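Local coordinates for protein light Chain (Clostridium botulinum, PDB 6BVD) that probably acts as a zinc-dependent metalloendopeptidase that cleaves a neuronal SNARE protein, as other botulinum neurotoxin light chains do, at residues T125-F130 and L301-T306; I117-N122 and W322-A327; T132-V137 and I172-Y177; G121-Q126 and D187-I192. All blocks are in the same frame, centred on the assembly; numbering follows the deposited sequence. Where two conformers were deposited one is given.

The four contacts follow one run of chain, residues 117-137, between helix 104-115 and strand 138-142. Along it come the first segments of contact 2, contact 4, contact 1 and contact 3. Their partners lie further on: 172-177 and 187-192 in the loop between strands 168-171 and 193-196, then 301-306 after helix 280-301. The last partner, 322-327, takes in the end of helix 313-323. Contacts 3 and 4 are closest, with centres about 9 Å apart. Contacts 2 and 3 are farthest, at about 17 Å. Contacts 2 and 4 share Gly121 and Asn122. The run thus joins distant parts of the zinc protease fold, and none of its contacts includes a zinc ligand.

Contact 1: residues T125-F130 and L301-T306; sequences TQEEQF and LNKVNT
Gln129 and Thr306 form a parallel beta bridge, and three backbone hydrogen bonds hold the two segments in register. Glu128 O accepts two of them, from Asn305 N at 2.8 Å and from Thr306 N at 3.3 Å. Phe130 N donates the third to Thr306 O at 2.8 Å, with an N-H...O angle of 165°. Beside the bridge, Gln129 CG meets Thr306 CG2 on one face of the small sheet. Val304 does most of the apolar work. Its CG1 is anti to the backbone N (chi1 168°) and comes down over the middle of the Phe130 ring. CG1 is 3.7 Å from the Phe130 ring centroid and almost on the normal, a CH-pi contact. The other branch, Val304 CG2, reaches Glu127 O at 3.5 Å. Leu301 CD1 comes to the ring edge, 3.8 Å from Phe130 CZ. At the surface, Glu127 and Lys303 run side by side in the same direction. Glu127 OE1 touches the methylene Lys303 CD at 3.4 Å. It stays 4.1 Å from Lys303 NZ, too far for a salt bridge. Lys303 NZ instead makes a weak hydrogen bond back to Ser299 O. Strand 129-130 pairs with strand 306-307, which follows helix 280-301, and helix 313-323 packs on Phe130 through Ile313, Phe316 and Lys317.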
loop_
_atom_site.group_PDB
_atom_site.type_symbol
_atom_site.label_atom_id
_atom_site.label_comp_id
_atom_site.label_asym_id
_atom_site.label_seq_id
_atom_site.Cartn_x
_atom_site.Cartn_y
_atom_site.Cartn_z
ATOM N N THR A 125 40.401 1.678 19.479
ATOM C CA THR A 125 40.627 3.034 18.933
ATOM C C THR A 125 40.840 3.996 20.106
ATOM O O THR A 125 40.514 3.663 21.250
ATOM C CB THR A 125 39.459 3.523 18.016
ATOM O OG1 THR A 125 38.236 3.618 18.757
ATOM C CG2 THR A 125 39.248 2.599 16.824
ATOM N N GLN A 126 41.450 5.159 19.852
ATOM C CA GLN A 126 41.717 6.144 20.905
ATOM C C GLN A 126 40.442 6.717 21.540
ATOM O O GLN A 126 39.541 7.176 20.822
ATOM C CB GLN A 126 42.549 7.314 20.348
ATOM C CG GLN A 126 43.921 6.912 19.909
ATOM C CD GLN A 126 43.944 6.375 18.481
ATOM O OE1 GLN A 126 42.901 6.303 17.807
ATOM N NE2 GLN A 126 45.132 5.980 18.015
ATOM N N GLU A 127 40.426 6.780 22.873
ATOM C CA GLU A 127 39.250 7.253 23.617
ATOM C C GLU A 127 38.922 8.732 23.346
ATOM O O GLU A 127 37.755 9.108 23.367
ATOM C CB GLU A 127 39.450 7.046 25.118
ATOM C CG GLU A 127 39.697 5.563 25.470
ATOM C CD GLU A 127 39.682 5.283 26.964
ATOM O OE1 GLU A 127 39.082 6.075 27.723
ATOM O OE2 GLU A 127 40.269 4.256 27.379
ATOM N N GLU A 128 39.950 9.543 23.088
ATOM C CA GLU A 128 39.774 10.992 22.850
ATOM C C GLU A 128 39.225 11.348 21.482
ATOM O O GLU A 128 38.956 12.517 21.176
ATOM C CB GLU A 128 41.115 11.729 23.033
ATOM C CG GLU A 128 41.739 11.536 24.377
ATOM C CD GLU A 128 42.457 10.199 24.518
ATOM O OE1 GLU A 128 42.661 9.498 23.493
ATOM O OE2 GLU A 128 42.761 9.834 25.671
ATOM N N GLN A 129 39.041 10.343 20.652
ATOM C CA GLN A 129 38.755 10.557 19.247
ATOM C C GLN A 129 37.455 9.908 18.826
ATOM O O GLN A 129 37.174 8.773 19.231
ATOM C CB GLN A 129 39.905 9.997 18.423
ATOM C CG GLN A 129 40.037 10.541 17.039
ATOM C CD GLN A 129 41.254 9.982 16.332
ATOM O OE1 GLN A 129 41.594 8.812 16.492
ATOM N NE2 GLN A 129 41.907 10.816 15.529
ATOM N N PHE A 130 36.644 10.648 18.074
ATOM C CA PHE A 130 35.569 10.054 17.275
ATOM C C PHE A 130 36.212 9.477 16.018
ATOM O O PHE A 130 36.718 10.231 15.169
ATOM C CB PHE A 130 34.486 11.076 16.890
ATOM C CG PHE A 130 33.415 11.279 17.946
ATOM C CD1 PHE A 130 33.122 10.283 18.879
ATOM C CD2 PHE A 130 32.733 12.488 18.021
ATOM C CE1 PHE A 130 32.140 10.508 19.874
ATOM C CE2 PHE A 130 31.757 12.716 18.989
ATOM C CZ PHE A 130 31.451 11.717 19.915
ATOM N N LEU A 301 33.159 9.028 26.324
ATOM C CA LEU A 301 32.518 10.188 25.717
ATOM C C LEU A 301 32.960 11.480 26.423
ATOM O O LEU A 301 32.979 12.560 25.811
ATOM C CB LEU A 301 30.971 10.038 25.762
ATOM C CG LEU A 301 30.106 11.070 25.050
ATOM C CD1 LEU A 301 30.415 11.027 23.527
ATOM C CD2 LEU A 301 28.612 10.772 25.293
ATOM N N ASN A 302 33.313 11.385 27.702
ATOM C CA ASN A 302 33.814 12.566 28.438
ATOM C C ASN A 302 35.213 13.003 27.962
ATOM O O ASN A 302 35.648 14.138 28.221
ATOM C CB ASN A 302 33.859 12.294 29.936
ATOM C CG ASN A 302 32.469 12.310 30.571
ATOM O OD1 ASN A 302 31.664 13.176 30.264
ATOM N ND2 ASN A 302 32.192 11.350 31.454
ATOM N N LYS A 303 35.882 12.114 27.242
ATOM C CA LYS A 303 37.243 12.375 26.789
ATOM C C LYS A 303 37.350 12.854 25.333
ATOM O O LYS A 303 38.415 13.299 24.913
ATOM C CB LYS A 303 38.095 11.107 26.965
ATOM C CG LYS A 303 38.202 10.613 28.412
ATOM C CD LYS A 303 39.087 9.375 28.500
ATOM C CE LYS A 303 39.377 8.982 29.943
ATOM N NZ LYS A 303 38.138 8.633 30.722
ATOM N N VAL A 304 36.275 12.764 24.566
ATOM C CA VAL A 304 36.364 13.036 23.140
ATOM C C VAL A 304 36.607 14.529 22.848
ATOM O O VAL A 304 35.866 15.382 23.332
ATOM C CB VAL A 304 35.107 12.557 22.404
ATOM C CG1 VAL A 304 35.072 13.103 20.972
ATOM C CG2 VAL A 304 35.025 11.024 22.418
ATOM N N ASN A 305 37.678 14.833 22.107
ATOM C CA ASN A 305 37.952 16.228 21.746
ATOM C C ASN A 305 38.339 16.374 20.289
ATOM O O ASN A 305 38.677 17.484 19.833
ATOM C CB ASN A 305 39.039 16.844 22.629
ATOM C CG ASN A 305 40.390 16.121 22.532
ATOM O OD1 ASN A 305 40.679 15.376 21.588
ATOM N ND2 ASN A 305 41.240 16.395 23.490
ATOM N N THR A 306 38.298 15.280 19.541
ATOM C CA THR A 306 38.644 15.376 18.129
ATOM C C THR A 306 37.981 14.280 17.300
ATOM O O THR A 306 37.429 13.311 17.850
ATOM C CB THR A 306 40.195 15.336 17.945
ATOM O OG1 THR A 306 40.545 15.792 16.638
ATOM C CG2 THR A 306 40.746 13.953 18.175
#

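Contact 2: residues I117-N122 and W322-A327; sequences IPYLGN and WKYQFA
Lys323 is stretched out along its whole length, with CG opposite the backbone N (chi1 178°), and this carries its ammonium group to the carbonyl of Ile117. Tyr119 holds CG anti to its backbone N (chi1 -174°), which places its ring beside that of Tyr324; Tyr119 CB lies 3.9 Å from Tyr324 OH. Lys323 NZ donates to Ile117 O at 2.8 Å. It comes from above the carbonyl plane, 44° out of it, and not along a lone pair. The same nitrogen donates to Tyr324 OH at 3.3 Å and to Leu237 O, so three oxygens accept from this buried ammonium group. Tyr324 OH is hydrogen-bonded in turn to Gly188 O. Helix 313-323 ends here in a Schellman motif, with Gln325 as the first residue to leave helical angles. The Gln325 side chain folds back, and NE2 bonds Trp322 O at 2.8 Å, in the carbonyl plane and on a lone pair. Lys323 CD lies over one face of the Tyr324 ring, 3.8 Å above its plane, so the lysine chain and the ring reach across together. The rings of Tyr119 and Tyr324 meet obliquely, Tyr119 CD1 lying 4.4 Å from Tyr324 CE2. The other segment, the loop after helix 104-115, makes an inverse gamma turn centred on Leu120. Tyr320 of helix 313-323 also meets the Tyr119 ring and hydrogen-bonds Pro118 O.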
loop_
_atom_site.group_PDB
_atom_site.type_symbol
_atom_site.label_atom_id
_atom_site.label_comp_id
_atom_site.label_asym_id
_atom_site.label_seq_id
_atom_site.Cartn_x
_atom_site.Cartn_y
_atom_site.Cartn_z
ATOM N N ILE A 117 22.570 4.804 15.451
ATOM C CA ILE A 117 23.850 4.735 14.742
ATOM C C ILE A 117 25.009 4.176 15.631
ATOM O O ILE A 117 25.057 4.387 16.841
ATOM C CB ILE A 117 24.219 6.107 14.220
ATOM C CG1 ILE A 117 24.545 7.018 15.389
ATOM C CG2 ILE A 117 23.066 6.712 13.336
ATOM C CD1 ILE A 117 25.307 8.273 14.952
ATOM N N PRO A 118 25.956 3.448 15.039
ATOM C CA PRO A 118 27.082 2.947 15.853
ATOM C C PRO A 118 27.936 4.047 16.512
ATOM O O PRO A 118 28.016 5.144 15.965
ATOM C CB PRO A 118 27.927 2.180 14.843
ATOM C CG PRO A 118 26.984 1.798 13.795
ATOM C CD PRO A 118 26.000 2.921 13.668
ATOM N N TYR A 119 28.517 3.780 17.679
ATOM C CA TYR A 119 29.464 4.709 18.295
ATOM C C TYR A 119 30.683 4.819 17.384
ATOM O O TYR A 119 31.101 3.815 16.818
ATOM C CB TYR A 119 29.893 4.247 19.691
ATOM C CG TYR A 119 30.774 5.256 20.425
ATOM C CD1 TYR A 119 30.207 6.297 21.137
ATOM C CD2 TYR A 119 32.172 5.224 20.311
ATOM C CE1 TYR A 119 30.990 7.237 21.791
ATOM C CE2 TYR A 119 32.954 6.181 20.942
ATOM C CZ TYR A 119 32.358 7.184 21.684
ATOM O OH TYR A 119 33.126 8.123 22.342
ATOM N N LEU A 120 31.228 6.033 17.256
ATOM C CA LEU A 120 32.437 6.272 16.424
ATOM C C LEU A 120 33.707 5.882 17.206
ATOM O O LEU A 120 34.511 6.723 17.645
ATOM C CB LEU A 120 32.487 7.742 15.936
ATOM C CG LEU A 120 31.316 8.164 15.023
ATOM C CD1 LEU A 120 31.407 9.673 14.584
ATOM C CD2 LEU A 120 31.121 7.267 13.792
ATOM N N GLY A 121 33.863 4.582 17.451
ATOM C CA GLY A 121 35.043 4.119 18.153
ATOM C C GLY A 121 34.774 2.732 18.682
ATOM O O GLY A 121 33.613 2.280 18.663
ATOM N N ASN A 122 35.832 2.058 19.115
ATOM C CA ASN A 122 35.674 0.728 19.692
ATOM C C ASN A 122 36.819 0.416 20.656
ATOM O O ASN A 122 37.606 1.310 21.005
ATOM C CB ASN A 122 35.563 -0.319 18.584
ATOM C CG ASN A 122 36.786 -0.334 17.649
ATOM O OD1 ASN A 122 37.875 -0.696 18.053
ATOM N ND2 ASN A 122 36.577 0.008 16.383
ATOM N N TRP A 322 21.630 10.854 23.895
ATOM C CA TRP A 322 20.280 10.345 23.679
ATOM C C TRP A 322 20.218 8.817 23.471
ATOM O O TRP A 322 19.374 8.137 24.088
ATOM C CB TRP A 322 19.629 11.025 22.480
ATOM C CG TRP A 322 18.283 10.461 22.252
ATOM C CD1 TRP A 322 17.934 9.598 21.263
ATOM C CD2 TRP A 322 17.076 10.769 22.967
ATOM N NE1 TRP A 322 16.596 9.325 21.330
ATOM C CE2 TRP A 322 16.042 10.038 22.362
ATOM C CE3 TRP A 322 16.771 11.597 24.062
ATOM C CZ2 TRP A 322 14.714 10.096 22.819
ATOM C CZ3 TRP A 322 15.454 11.668 24.508
ATOM C CH2 TRP A 322 14.446 10.918 23.890
ATOM N N LYS A 323 21.077 8.292 22.584
ATOM C CA LYS A 323 21.102 6.868 22.248
ATOM C C LYS A 323 21.286 5.994 23.486
ATOM O O LYS A 323 20.566 5.012 23.667
ATOM C CB LYS A 323 22.230 6.552 21.260
ATOM C CG LYS A 323 22.332 5.061 20.924
ATOM C CD LYS A 323 23.545 4.740 20.034
ATOM C CE LYS A 323 23.516 3.269 19.605
ATOM N NZ LYS A 323 24.766 2.693 19.059
ATOM N N TYR A 324 22.263 6.344 24.323
ATOM C CA TYR A 324 22.571 5.515 25.483
ATOM C C TYR A 324 21.857 5.993 26.727
ATOM O O TYR A 324 22.062 5.442 27.791
ATOM C CB TYR A 324 24.080 5.475 25.729
ATOM C CG TYR A 324 24.810 4.798 24.619
ATOM C CD1 TYR A 324 24.739 3.409 24.473
ATOM C CD2 TYR A 324 25.612 5.519 23.729
ATOM C CE1 TYR A 324 25.393 2.769 23.468
ATOM C CE2 TYR A 324 26.296 4.875 22.704
ATOM C CZ TYR A 324 26.178 3.499 22.587
ATOM O OH TYR A 324 26.810 2.816 21.601
ATOM N N GLN A 325 21.024 7.024 26.582
ATOM C CA GLN A 325 20.236 7.588 27.676
ATOM C C GLN A 325 21.074 7.962 28.869
ATOM O O GLN A 325 20.712 7.705 30.034
ATOM C CB GLN A 325 19.165 6.595 28.101
ATOM C CG GLN A 325 18.111 6.413 27.039
ATOM C CD GLN A 325 17.167 7.606 26.961
ATOM O OE1 GLN A 325 16.320 7.778 27.842
ATOM N NE2 GLN A 325 17.274 8.405 25.893
ATOM N N PHE A 326 22.212 8.567 28.573
ATOM C CA PHE A 326 23.105 9.036 29.599
ATOM C C PHE A 326 22.549 10.238 30.333
ATOM O O PHE A 326 21.865 11.082 29.732
ATOM C CB PHE A 326 24.459 9.437 28.970
ATOM C CG PHE A 326 25.300 8.283 28.484
ATOM C CD1 PHE A 326 25.233 7.030 29.083
ATOM C CD2 PHE A 326 26.185 8.471 27.402
ATOM C CE1 PHE A 326 26.039 5.975 28.612
ATOM C CE2 PHE A 326 27.007 7.443 26.938
ATOM C CZ PHE A 326 26.938 6.182 27.526
ATOM N N ALA A 327 22.914 10.354 31.613
ATOM C CA ALA A 327 22.774 11.597 32.369
ATOM C C ALA A 327 23.894 12.584 31.998
ATOM O O ALA A 327 24.997 12.157 31.690
ATOM C CB ALA A 327 22.819 11.313 33.843
#

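Contact 3: residues T132-V137 and I172-Y177; sequences TNNRTV and IIYSPY
Asn134 lies across the Tyr174 ring from its CB outward. CB sits 3.5 Å from Tyr174 CE1, and CG follows at 3.6 Å from Tyr174 CD1. The amide plane is turned 29° from the ring plane, so the two groups are stacked, with ND2 over the rim of one face. Pro176 CD covers the opposite face. At the tip, Asn134 OD1 turns back to its own segment. It accepts from Thr136 OG1 at 2.6 Å and from Thr136 N, the latter closing an Asx turn. Asn134 ND2 donates to a water at 2.8 Å, and that water donates to Asn133 OD1. The methyl Thr136 CG2 packs on Ile172 O and Tyr174 CB. Further along, Arg135 CD rests on Ile172 CG2 at 3.5 Å. Arg135 NH1 donates to Ile173 O at 3.1 Å, with the oxygen in the guanidinium plane. The Arg135 chain bends at its third torsion (chi3 80°) to reach it, and NE forms a salt bridge with Glu30. The contact joins two loops, those leading out of strands 129-130 and 168-171. Bonds at both ends of the Asn134 amide fix its rotation and so probably hold it stacked over the tyrosine ring.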
loop_
_atom_site.group_PDB
_atom_site.type_symbol
_atom_site.label_atom_id
_atom_site.label_comp_id
_atom_site.label_asym_id
_atom_site.label_seq_id
_atom_site.Cartn_x
_atom_site.Cartn_y
_atom_site.Cartn_z
ATOM N N THR A 132 36.093 7.570 12.509
ATOM C CA THR A 132 35.214 7.321 11.388
ATOM C C THR A 132 35.876 6.452 10.321
ATOM O O THR A 132 35.214 5.948 9.447
ATOM C CB THR A 132 34.774 8.632 10.702
ATOM O OG1 THR A 132 35.919 9.251 10.110
ATOM C CG2 THR A 132 34.143 9.567 11.695
ATOM N N ASN A 133 37.182 6.264 10.374
ATOM C CA ASN A 133 37.845 5.743 9.188
ATOM C C ASN A 133 38.175 4.262 9.267
ATOM O O ASN A 133 39.342 3.860 9.132
ATOM C CB ASN A 133 39.130 6.538 8.907
ATOM C CG ASN A 133 40.066 6.559 10.091
ATOM O OD1 ASN A 133 39.659 6.359 11.238
ATOM N ND2 ASN A 133 41.342 6.782 9.820
ATOM N N ASN A 134 37.172 3.438 9.566
ATOM C CA ASN A 134 37.352 2.007 9.413
ATOM C C ASN A 134 36.008 1.316 9.075
ATOM O O ASN A 134 34.926 1.949 9.131
ATOM C CB ASN A 134 38.007 1.406 10.657
ATOM C CG ASN A 134 37.141 1.503 11.896
ATOM O OD1 ASN A 134 36.076 0.890 11.957
ATOM N ND2 ASN A 134 37.624 2.209 12.923
ATOM N N ARG A 135 36.081 0.032 8.720
ATOM C CA ARG A 135 34.976 -0.652 8.067
ATOM C C ARG A 135 33.800 -0.954 8.976
ATOM O O ARG A 135 32.734 -1.360 8.473
ATOM C CB ARG A 135 35.442 -1.954 7.441
ATOM C CG ARG A 135 35.855 -2.986 8.450
ATOM C CD ARG A 135 35.727 -4.351 7.855
ATOM N NE ARG A 135 36.875 -4.658 6.998
ATOM C CZ ARG A 135 37.845 -5.512 7.310
ATOM N NH1 ARG A 135 37.884 -6.105 8.500
ATOM N NH2 ARG A 135 38.837 -5.700 6.456
ATOM N N THR A 136 33.942 -0.726 10.274
ATOM C CA THR A 136 32.792 -0.946 11.181
ATOM C C THR A 136 31.799 0.220 11.236
ATOM O O THR A 136 30.700 0.044 11.765
ATOM C CB THR A 136 33.233 -1.221 12.638
ATOM O OG1 THR A 136 33.954 -0.105 13.187
ATOM C CG2 THR A 136 34.077 -2.542 12.750
ATOM N N VAL A 137 32.187 1.404 10.725
ATOM C CA VAL A 137 31.339 2.590 10.806
ATOM C C VAL A 137 31.159 3.327 9.450
ATOM O O VAL A 137 30.185 4.023 9.266
ATOM C CB VAL A 137 31.881 3.603 11.856
ATOM C CG1 VAL A 137 31.720 3.042 13.252
ATOM C CG2 VAL A 137 33.377 3.997 11.567
ATOM N N ILE A 172 30.155 -6.383 11.996
ATOM C CA ILE A 172 31.434 -6.201 11.300
ATOM C C ILE A 172 32.612 -6.155 12.267
ATOM O O ILE A 172 32.505 -5.613 13.376
ATOM C CB ILE A 172 31.407 -4.916 10.437
ATOM C CG1 ILE A 172 30.221 -4.949 9.442
ATOM C CG2 ILE A 172 32.772 -4.736 9.712
ATOM C CD1 ILE A 172 30.264 -6.115 8.435
ATOM N N ILE A 173 33.737 -6.752 11.851
ATOM C CA ILE A 173 34.950 -6.841 12.634
ATOM C C ILE A 173 36.013 -5.796 12.235
ATOM O O ILE A 173 36.242 -5.578 11.056
ATOM C CB ILE A 173 35.542 -8.260 12.492
ATOM C CG1 ILE A 173 34.605 -9.274 13.138
ATOM C CG2 ILE A 173 36.967 -8.329 13.067
ATOM C CD1 ILE A 173 34.824 -10.691 12.645
ATOM N N TYR A 174 36.640 -5.164 13.231
ATOM C CA TYR A 174 37.762 -4.237 13.016
ATOM C C TYR A 174 39.082 -4.945 13.325
ATOM O O TYR A 174 39.202 -5.627 14.344
ATOM C CB TYR A 174 37.598 -2.976 13.894
ATOM C CG TYR A 174 38.733 -1.975 13.863
ATOM C CD1 TYR A 174 39.162 -1.410 12.662
ATOM C CD2 TYR A 174 39.350 -1.551 15.040
ATOM C CE1 TYR A 174 40.201 -0.484 12.631
ATOM C CE2 TYR A 174 40.385 -0.606 15.021
ATOM C CZ TYR A 174 40.811 -0.082 13.811
ATOM O OH TYR A 174 41.844 0.844 13.762
ATOM N N SER A 175 40.055 -4.812 12.430
ATOM C CA SER A 175 41.371 -5.336 12.692
ATOM C C SER A 175 42.435 -4.294 12.399
ATOM O O SER A 175 42.904 -4.213 11.270
ATOM C CB SER A 175 41.656 -6.587 11.886
ATOM O OG SER A 175 42.954 -7.058 12.262
ATOM N N PRO A 176 42.856 -3.547 13.435
ATOM C CA PRO A 176 43.828 -2.441 13.305
ATOM C C PRO A 176 45.221 -2.921 12.874
ATOM O O PRO A 176 45.857 -2.373 11.966
ATOM C CB PRO A 176 43.887 -1.829 14.710
ATOM C CG PRO A 176 43.212 -2.797 15.628
ATOM C CD PRO A 176 42.391 -3.760 14.818
ATOM N N TYR A 177 45.686 -3.971 13.543
ATOM C CA TYR A 177 47.004 -4.509 13.300
ATOM C C TYR A 177 47.121 -5.870 13.960
ATOM O O TYR A 177 46.240 -6.270 14.735
ATOM C CB TYR A 177 48.072 -3.548 13.830
ATOM C CG TYR A 177 47.719 -2.927 15.167
ATOM C CD1 TYR A 177 47.288 -1.609 15.253
ATOM C CD2 TYR A 177 47.821 -3.653 16.343
ATOM C CE1 TYR A 177 46.954 -1.036 16.484
ATOM C CE2 TYR A 177 47.503 -3.088 17.570
ATOM C CZ TYR A 177 47.069 -1.785 17.639
ATOM O OH TYR A 177 46.750 -1.258 18.878
HETATM O O HOH W 1 40.013 3.508 12.493
#

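Contact 4: residues G121-Q126 and D187-I192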
loop_
_atom_site.group_PDB
_atom_site.type_symbol
_atom_site.label_atom_id
_atom_site.label_comp_id
_atom_site.label_asym_id
_atom_site.label_seq_id
_atom_site.Cartn_x
_atom_site.Cartn_y
_atom_site.Cartn_z
ATOM N N GLY A 121 33.863 4.582 17.451
ATOM C CA GLY A 121 35.043 4.119 18.153
ATOM C C GLY A 121 34.774 2.732 18.682
ATOM O O GLY A 121 33.613 2.280 18.663
ATOM N N ASN A 122 35.832 2.058 19.115
ATOM C CA ASN A 122 35.674 0.728 19.692
ATOM C C ASN A 122 36.819 0.416 20.656
ATOM O O ASN A 122 37.606 1.310 21.005
ATOM C CB ASN A 122 35.563 -0.319 18.584
ATOM C CG ASN A 122 36.786 -0.334 17.649
ATOM O OD1 ASN A 122 37.875 -0.696 18.053
ATOM N ND2 ASN A 122 36.577 0.008 16.383
ATOM N N SER A 123 36.932 -0.844 21.106
ATOM C CA SER A 123 37.933 -1.149 22.112
ATOM C C SER A 123 39.358 -0.789 21.708
ATOM O O SER A 123 40.139 -0.403 22.557
ATOM C CB SER A 123 37.878 -2.634 22.491
ATOM O OG SER A 123 36.666 -2.846 23.188
ATOM N N TYR A 124 39.654 -0.869 20.418
ATOM C CA TYR A 124 41.005 -0.662 19.897
ATOM C C TYR A 124 41.184 0.650 19.133
ATOM O O TYR A 124 42.042 0.716 18.243
ATOM C CB TYR A 124 41.361 -1.818 18.983
ATOM C CG TYR A 124 41.433 -3.125 19.740
ATOM C CD1 TYR A 124 41.942 -3.177 21.036
ATOM C CD2 TYR A 124 40.946 -4.287 19.190
ATOM C CE1 TYR A 124 42.003 -4.405 21.755
ATOM C CE2 TYR A 124 40.994 -5.506 19.905
ATOM C CZ TYR A 124 41.518 -5.545 21.175
ATOM O OH TYR A 124 41.550 -6.762 21.867
ATOM N N THR A 125 40.401 1.678 19.479
ATOM C CA THR A 125 40.627 3.034 18.933
ATOM C C THR A 125 40.840 3.996 20.106
ATOM O O THR A 125 40.514 3.663 21.250
ATOM C CB THR A 125 39.459 3.523 18.016
ATOM O OG1 THR A 125 38.236 3.618 18.757
ATOM C CG2 THR A 125 39.248 2.599 16.824
ATOM N N GLN A 126 41.450 5.159 19.852
ATOM C CA GLN A 126 41.717 6.144 20.905
ATOM C C GLN A 126 40.442 6.717 21.540
ATOM O O GLN A 126 39.541 7.176 20.822
ATOM C CB GLN A 126 42.549 7.314 20.348
ATOM C CG GLN A 126 43.921 6.912 19.909
ATOM C CD GLN A 126 43.944 6.375 18.481
ATOM O OE1 GLN A 126 42.901 6.303 17.807
ATOM N NE2 GLN A 126 45.132 5.980 18.015
ATOM N N ASP A 187 30.078 -5.201 22.096
ATOM C CA ASP A 187 30.697 -4.506 23.214
ATOM C C ASP A 187 30.068 -3.135 23.556
ATOM O O ASP A 187 30.763 -2.297 24.112
ATOM C CB ASP A 187 32.198 -4.273 22.921
ATOM C CG ASP A 187 32.988 -5.561 22.791
ATOM O OD1 ASP A 187 32.610 -6.603 23.386
ATOM O OD2 ASP A 187 34.013 -5.524 22.074
ATOM N N GLY A 188 28.782 -2.912 23.241
ATOM C CA GLY A 188 28.117 -1.648 23.531
ATOM C C GLY A 188 28.221 -0.553 22.456
ATOM O O GLY A 188 27.378 0.310 22.397
ATOM N N PHE A 189 29.285 -0.563 21.650
ATOM C CA PHE A 189 29.488 0.423 20.575
ATOM C C PHE A 189 28.554 0.275 19.378
ATOM O O PHE A 189 28.008 1.265 18.844
ATOM C CB PHE A 189 30.960 0.352 20.082
ATOM C CG PHE A 189 31.964 0.515 21.176
ATOM C CD1 PHE A 189 32.245 1.772 21.684
ATOM C CD2 PHE A 189 32.651 -0.600 21.710
ATOM C CE1 PHE A 189 33.192 1.932 22.673
ATOM C CE2 PHE A 189 33.595 -0.440 22.700
ATOM C CZ PHE A 189 33.866 0.816 23.186
ATOM N N GLY A 190 28.359 -0.970 18.952
ATOM C CA GLY A 190 27.564 -1.260 17.781
ATOM C C GLY A 190 28.445 -1.231 16.546
ATOM O O GLY A 190 29.612 -0.830 16.606
ATOM N N SER A 191 27.921 -1.674 15.417
ATOM C CA SER A 191 28.682 -1.565 14.157
ATOM C C SER A 191 27.691 -1.618 13.041
ATOM O O SER A 191 26.501 -1.916 13.290
ATOM C CB SER A 191 29.716 -2.702 14.005
ATOM O OG SER A 191 29.083 -3.931 13.691
ATOM N N ILE A 192 28.149 -1.337 11.820
ATOM C CA ILE A 192 27.374 -1.645 10.642
ATOM C C ILE A 192 26.919 -3.096 10.731
ATOM O O ILE A 192 27.715 -3.969 11.088
ATOM C CB ILE A 192 28.187 -1.435 9.363
ATOM C CG1 ILE A 192 28.432 0.064 9.122
ATOM C CG2 ILE A 192 27.401 -1.884 8.173
ATOM C CD1 ILE A 192 29.567 0.301 8.052
HETATM O O HOH W 2 35.171 -3.384 20.514
#
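The Phe189 ring has Asn122 CA over the centre of one face. This is a CH-pi contact, with Asn122 CA 3.7 Å from the Phe189 ring centroid and only 6° off the normal. Gly121 O and Ser123 N approach the ring obliquely, with Gly121 O 3.4 Å from Phe189 CD1. Ile297 and Arg300 of helix 280-301 also pack on the ring. The phenylalanine therefore lies against the backbone of the turn, and side chains of the 121-126 segment contribute little. The Asn122 amide turns back to its own segment, and its OD1 accepts from Tyr124 N at 3.0 Å. The Asp187 carboxylate faces Ser123 through water. The bridging molecule donates to Asp187 OD2 at 2.9 Å and accepts from Ser123 N at 3.1 Å. Ser123 OG itself stays 3.9 Å from Asp187 OD2. Within the turn, Thr125 OG1 accepts from Asn122 N at 2.9 Å with an N-H...O angle of 166°. Gly121 is extended, with a positive phi of 162°. Gly188 and Gly190, on both sides of Phe189, have positive phi angles. The backbone of Phe189 is hydrogen-bonded to Tyr119, so the two loops also join next to the ring. From Asn122 to Thr125 the chain makes a type I beta turn closed by Thr125 N to Asn122 O, and the Asn122 side chain adds an Asx turn to it, a common pairing when asparagine takes the first position.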